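Local coordinates for peptide methionine sulfoxide reductase MsrA (Treponema denticola ATCC 35405, PDB 5FA9), which probably repairs oxidised proteins by reducing both S- and R-epimers of methionine sulfoxide, using MsrA and MsrB domains fused in a single chain, at residues K178-I183 / D212-K217; S186-K191 / G288-F293. The protein carries 2 engineered substitutions. All coordinates share one frame; numbering follows the deposited sequence.

Contact 1. Residues K178-I183 / D212-K217; sequences KSLKPI and DITTGK
L180 spreads its two methyl branches over the start of the turn formed by I213 and T214. CD2 of L180 lies 4.0 Å from the carbonyl O of I213 and touches CG1 of the same residue, while CD1 of L180 meets the T214 methyl CG2 at 4.1 Å, so that one isobutyl group spans two consecutive residues. The leucine reaches them because CG stands anti to its own carbonyl carbon (chi1 -57°), on a CB that already faces the turn; the side chains cross at a slant, and the contact is van der Waals throughout.

The close packing is confined to these leucine methyls, which rest on a turn held firmly by its own bonds. OD1 of D212 accepts from the backbone N of T214 at 3.0 Å and from OG1 of the same threonine at 2.9 Å. Both donors come from one face of the carboxylate, nearly 50° out of its plane. The OG1 bond holds the T214 side chain in its rotation (chi1 67°), with CG2 turned to CD1 of L180, and the N bond closes the Asx turn. The backbone N of G216 bonds to D212 O at 2.7 Å, and D212 N to K217 O at 2.8 Å, while OD2 of D212 is held by S261.

The side of residues 178-183 is much looser. L180 is the sole residue there to touch the turn, and its CA remains 8.3 Å from that of T214. K178, S179, K181 and P182 are exposed to solvent. The arrangement is a hydrophobic side chain from the link between helices 173-179 and 182-190 packed on the beta-hairpin turn joining strands 208-212 and 218-221 of the MsrB (SelR) domain.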
loop_
_atom_site.group_PDB
_atom_site.type_symbol
_atom_site.label_atom_id
_atom_site.label_comp_id
_atom_site.label_asym_id
_atom_site.label_seq_id
_atom_site.Cartn_x
_atom_site.Cartn_y
_atom_site.Cartn_z
ATOM N N LYS B 178 38.903 -24.638 -10.622
ATOM C CA LYS B 178 39.192 -25.995 -10.169
ATOM C C LYS B 178 38.191 -26.473 -9.114
ATOM O O LYS B 178 37.938 -27.670 -8.985
ATOM C CB LYS B 178 40.628 -26.082 -9.656
ATOM C CG LYS B 178 41.522 -25.005 -10.251
ATOM C CD LYS B 178 42.970 -25.166 -9.849
ATOM C CE LYS B 178 43.608 -26.247 -10.696
ATOM N NZ LYS B 178 43.532 -25.879 -12.145
ATOM N N SER B 179 37.634 -25.535 -8.355
ATOM C CA SER B 179 36.703 -25.872 -7.284
ATOM C C SER B 179 35.343 -26.273 -7.846
ATOM O O SER B 179 34.754 -27.269 -7.424
ATOM C CB SER B 179 36.546 -24.696 -6.318
ATOM O OG SER B 179 37.794 -24.083 -6.052
ATOM N N LEU B 180 34.847 -25.492 -8.799
ATOM C CA LEU B 180 33.512 -25.698 -9.347
ATOM C C LEU B 180 33.507 -26.736 -10.465
ATOM O O LEU B 180 34.521 -26.952 -11.129
ATOM C CB LEU B 180 32.940 -24.380 -9.873
ATOM C CG LEU B 180 32.852 -23.208 -8.896
ATOM C CD1 LEU B 180 32.401 -21.950 -9.619
ATOM C CD2 LEU B 180 31.912 -23.538 -7.747
ATOM N N LYS B 181 32.359 -27.373 -10.667
ATOM C CA LYS B 181 32.152 -28.217 -11.836
ATOM C C LYS B 181 32.048 -27.322 -13.070
ATOM O O LYS B 181 31.748 -26.134 -12.941
ATOM C CB LYS B 181 30.897 -29.081 -11.668
ATOM C CG LYS B 181 30.675 -29.597 -10.256
ATOM C CD LYS B 181 29.791 -30.837 -10.257
ATOM C CE LYS B 181 28.782 -30.806 -9.120
ATOM N NZ LYS B 181 27.914 -32.016 -9.116
ATOM N N PRO B 182 32.317 -27.880 -14.265
ATOM C CA PRO B 182 32.284 -27.097 -15.509
ATOM C C PRO B 182 31.010 -26.275 -15.692
ATOM O O PRO B 182 31.094 -25.103 -16.058
ATOM C CB PRO B 182 32.392 -28.172 -16.592
ATOM C CG PRO B 182 33.182 -29.251 -15.953
ATOM C CD PRO B 182 32.774 -29.263 -14.504
ATOM N N ILE B 183 29.852 -26.877 -15.439
ATOM C CA ILE B 183 28.583 -26.174 -15.594
ATOM C C ILE B 183 28.449 -25.046 -14.567
ATOM O O ILE B 183 27.845 -24.010 -14.849
ATOM C CB ILE B 183 27.380 -27.145 -15.479
ATOM C CG1 ILE B 183 26.065 -26.417 -15.774
ATOM C CG2 ILE B 183 27.345 -27.822 -14.113
ATOM C CD1 ILE B 183 24.853 -27.319 -15.760
ATOM N N ASP B 212 24.863 -18.460 -2.735
ATOM C CA ASP B 212 25.801 -18.269 -3.837
ATOM C C ASP B 212 26.871 -19.354 -3.787
ATOM O O ASP B 212 27.595 -19.478 -2.798
ATOM C CB ASP B 212 26.438 -16.876 -3.772
ATOM C CG ASP B 212 27.182 -16.504 -5.048
ATOM O OD1 ASP B 212 27.563 -17.408 -5.821
ATOM O OD2 ASP B 212 27.394 -15.294 -5.276
ATOM N N ILE B 213 26.974 -20.129 -4.860
ATOM C CA ILE B 213 27.896 -21.257 -4.906
ATOM C C ILE B 213 29.360 -20.809 -4.929
ATOM O O ILE B 213 30.267 -21.614 -4.712
ATOM C CB ILE B 213 27.612 -22.153 -6.135
ATOM C CG1 ILE B 213 28.166 -23.563 -5.922
ATOM C CG2 ILE B 213 28.155 -21.516 -7.408
ATOM C CD1 ILE B 213 27.517 -24.609 -6.798
ATOM N N THR B 214 29.590 -19.522 -5.177
ATOM C CA THR B 214 30.950 -19.000 -5.267
ATOM C C THR B 214 31.395 -18.237 -4.019
ATOM O O THR B 214 32.591 -18.115 -3.760
ATOM C CB THR B 214 31.113 -18.070 -6.486
ATOM O OG1 THR B 214 30.326 -16.886 -6.298
ATOM C CG2 THR B 214 30.673 -18.775 -7.760
ATOM N N THR B 215 30.439 -17.723 -3.250
ATOM C CA THR B 215 30.773 -16.895 -2.091
ATOM C C THR B 215 30.150 -17.399 -0.793
ATOM O O THR B 215 30.680 -17.155 0.291
ATOM C CB THR B 215 30.334 -15.432 -2.301
ATOM O OG1 THR B 215 28.903 -15.358 -2.330
ATOM C CG2 THR B 215 30.896 -14.885 -3.602
ATOM N N GLY B 216 29.026 -18.099 -0.901
ATOM C CA GLY B 216 28.349 -18.616 0.273
ATOM C C GLY B 216 27.309 -17.667 0.845
ATOM O O GLY B 216 26.712 -17.948 1.883
ATOM N N LYS B 217 27.107 -16.534 0.180
ATOM C CA LYS B 217 26.112 -15.557 0.614
ATOM C C LYS B 217 24.704 -15.961 0.178
ATOM O O LYS B 217 24.491 -16.314 -0.982
ATOM C CB LYS B 217 26.457 -14.170 0.069
ATOM C CG LYS B 217 25.475 -13.079 0.464
ATOM C CD LYS B 217 25.986 -11.707 0.061
ATOM C CE LYS B 217 24.885 -10.662 0.129
ATOM N NZ LYS B 217 25.366 -9.324 -0.317
#

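Contact 2. Residues S186-K191 / G288-F293; sequences SVTQEK and GAALRF
The last turns of helix 182-190 run past a short 3-10 segment, 288-290, that leads directly into strand 291-295, and the backbones come nearest at T188 and A290, whose CA atoms are 6.0 Å apart. The small side chains of A289 and A290, the two residues of 288-290 that touch the helix, are consistent with so close an approach. L291 N bonds to G288 O at 3.0 Å, closing the 3-10 turn before the chain extends.

V187 straddles the two alanines. CG1 of V187, anti to the backbone N (chi1 164°), rests on CB of A290 at 4.0 Å, and CG2 of V187 on CB of A289 at 4.2 Å. Within the SelR domain, of the beta-tent group, the helix thus packs on the 3-10 turn that leads into strand 291-295. T188 meets A290 from beside V187, its methyl CG2 3.8 Å from CB of A290. OG1 of T188 is bonded to the carbonyl O of Q184, one helical turn earlier, and receives NE2 of Q189 at 3.2 Å, with OG1 lying close to the plane of the Q189 amide. On the 3-10 side, E194 takes the backbone N atoms of G288 and A289 with its two carboxylate oxygens.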
loop_
_atom_site.group_PDB
_atom_site.type_symbol
_atom_site.label_atom_id
_atom_site.label_comp_id
_atom_site.label_asym_id
_atom_site.label_seq_id
_atom_site.Cartn_x
_atom_site.Cartn_y
_atom_site.Cartn_z
ATOM N N SER B 186 30.839 -22.273 -15.839
ATOM C CA SER B 186 30.277 -21.711 -17.062
ATOM C C SER B 186 29.128 -20.749 -16.773
ATOM O O SER B 186 29.084 -19.644 -17.311
ATOM C CB SER B 186 29.798 -22.828 -17.991
ATOM O OG SER B 186 30.887 -23.415 -18.682
ATOM N N VAL B 187 28.200 -21.175 -15.925
ATOM C CA VAL B 187 27.043 -20.354 -15.585
ATOM C C VAL B 187 27.443 -19.078 -14.847
ATOM O O VAL B 187 27.036 -17.979 -15.224
ATOM C CB VAL B 187 26.033 -21.139 -14.721
ATOM C CG1 VAL B 187 25.043 -20.193 -14.059
ATOM C CG2 VAL B 187 25.307 -22.180 -15.564
ATOM N N THR B 188 28.255 -19.227 -13.806
ATOM C CA THR B 188 28.573 -18.112 -12.922
ATOM C C THR B 188 29.637 -17.168 -13.480
ATOM O O THR B 188 29.571 -15.959 -13.262
ATOM C CB THR B 188 29.047 -18.618 -11.544
ATOM O OG1 THR B 188 30.196 -19.458 -11.710
ATOM C CG2 THR B 188 27.942 -19.408 -10.859
ATOM N N GLN B 189 30.613 -17.715 -14.198
ATOM C CA GLN B 189 31.745 -16.913 -14.657
ATOM C C GLN B 189 31.697 -16.589 -16.148
ATOM O O GLN B 189 32.404 -15.695 -16.614
ATOM C CB GLN B 189 33.059 -17.626 -14.329
ATOM C CG GLN B 189 33.208 -18.010 -12.866
ATOM C CD GLN B 189 32.996 -16.836 -11.931
ATOM O OE1 GLN B 189 33.674 -15.815 -12.034
ATOM N NE2 GLN B 189 32.048 -16.977 -11.012
ATOM N N GLU B 190 30.869 -17.311 -16.897
ATOM C CA GLU B 190 30.789 -17.105 -18.340
ATOM C C GLU B 190 29.360 -16.828 -18.802
ATOM O O GLU B 190 29.066 -16.899 -19.994
ATOM C CB GLU B 190 31.348 -18.324 -19.080
ATOM C CG GLU B 190 32.794 -18.647 -18.742
ATOM C CD GLU B 190 33.253 -19.961 -19.340
ATOM O OE1 GLU B 190 32.394 -20.718 -19.840
ATOM O OE2 GLU B 190 34.470 -20.239 -19.311
ATOM N N LYS B 191 28.485 -16.522 -17.847
ATOM C CA LYS B 191 27.086 -16.182 -18.119
ATOM C C LYS B 191 26.341 -17.253 -18.914
ATOM O O LYS B 191 25.387 -16.945 -19.630
ATOM C CB LYS B 191 26.992 -14.851 -18.872
ATOM C CG LYS B 191 27.762 -13.705 -18.247
ATOM C CD LYS B 191 27.520 -12.418 -19.019
ATOM C CE LYS B 191 28.664 -11.434 -18.843
ATOM N NZ LYS B 191 28.640 -10.378 -19.892
ATOM N N GLY B 288 20.260 -23.473 -11.301
ATOM C CA GLY B 288 20.537 -24.265 -10.118
ATOM C C GLY B 288 22.022 -24.447 -9.868
ATOM O O GLY B 288 22.460 -24.548 -8.722
ATOM N N ALA B 289 22.796 -24.485 -10.949
ATOM C CA ALA B 289 24.243 -24.654 -10.868
ATOM C C ALA B 289 24.913 -23.492 -10.138
ATOM O O ALA B 289 26.025 -23.628 -9.626
ATOM C CB ALA B 289 24.832 -24.812 -12.262
ATOM N N ALA B 290 24.235 -22.350 -10.101
ATOM C CA ALA B 290 24.766 -21.164 -9.440
ATOM C C ALA B 290 24.410 -21.140 -7.956
ATOM O O ALA B 290 24.856 -20.261 -7.217
ATOM C CB ALA B 290 24.254 -19.906 -10.125
ATOM N N LEU B 291 23.604 -22.104 -7.522
ATOM C CA LEU B 291 23.111 -22.114 -6.148
ATOM C C LEU B 291 23.564 -23.335 -5.351
ATOM O O LEU B 291 23.786 -24.411 -5.904
ATOM C CB LEU B 291 21.581 -22.040 -6.137
ATOM C CG LEU B 291 20.950 -20.870 -6.892
ATOM C CD1 LEU B 291 19.433 -20.991 -6.897
ATOM C CD2 LEU B 291 21.388 -19.543 -6.289
ATOM N N ARG B 292 23.704 -23.142 -4.043
ATOM C CA ARG B 292 23.934 -24.235 -3.107
ATOM C C ARG B 292 22.843 -24.238 -2.041
ATOM O O ARG B 292 22.708 -23.278 -1.283
ATOM C CB ARG B 292 25.314 -24.111 -2.459
ATOM C CG ARG B 292 25.612 -25.184 -1.426
ATOM C CD ARG B 292 27.025 -25.039 -0.882
ATOM N NE ARG B 292 27.139 -25.519 0.493
ATOM C CZ ARG B 292 27.333 -24.728 1.544
ATOM N NH1 ARG B 292 27.434 -23.417 1.376
ATOM N NH2 ARG B 292 27.425 -25.245 2.760
ATOM N N PHE B 293 22.067 -25.316 -1.982
ATOM C CA PHE B 293 20.954 -25.394 -1.043
ATOM C C PHE B 293 21.402 -25.787 0.360
ATOM O O PHE B 293 22.186 -26.720 0.539
ATOM C CB PHE B 293 19.895 -26.380 -1.541
ATOM C CG PHE B 293 18.745 -26.562 -0.593
ATOM C CD1 PHE B 293 17.771 -25.585 -0.469
ATOM C CD2 PHE B 293 18.633 -27.714 0.172
ATOM C CE1 PHE B 293 16.710 -25.749 0.403
ATOM C CE2 PHE B 293 17.574 -27.883 1.044
ATOM C CZ PHE B 293 16.612 -26.900 1.160
#

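Overall arrangement
Contacts 1 and 2 adjoin in the MsrB part of the chain, their centres about 7 Å apart, and both draw on helix 182-190. Their segments alternate along the sequence. I213 of contact 1 and A290 of contact 2 are joined by a probable backbone hydrogen bond, I213 N to A290 O at 3.2 Å, just beyond the ends of the paired strands 208-212 and 291-295; CD1 of I213 also packs on A289 O. On the helix side, T188 OG1 packs 3.9 Å from L180 CD1. Both contacts are structural packing away from the annotated sites, including the dithiane-diol pocket in the MsrA part around the engineered S11.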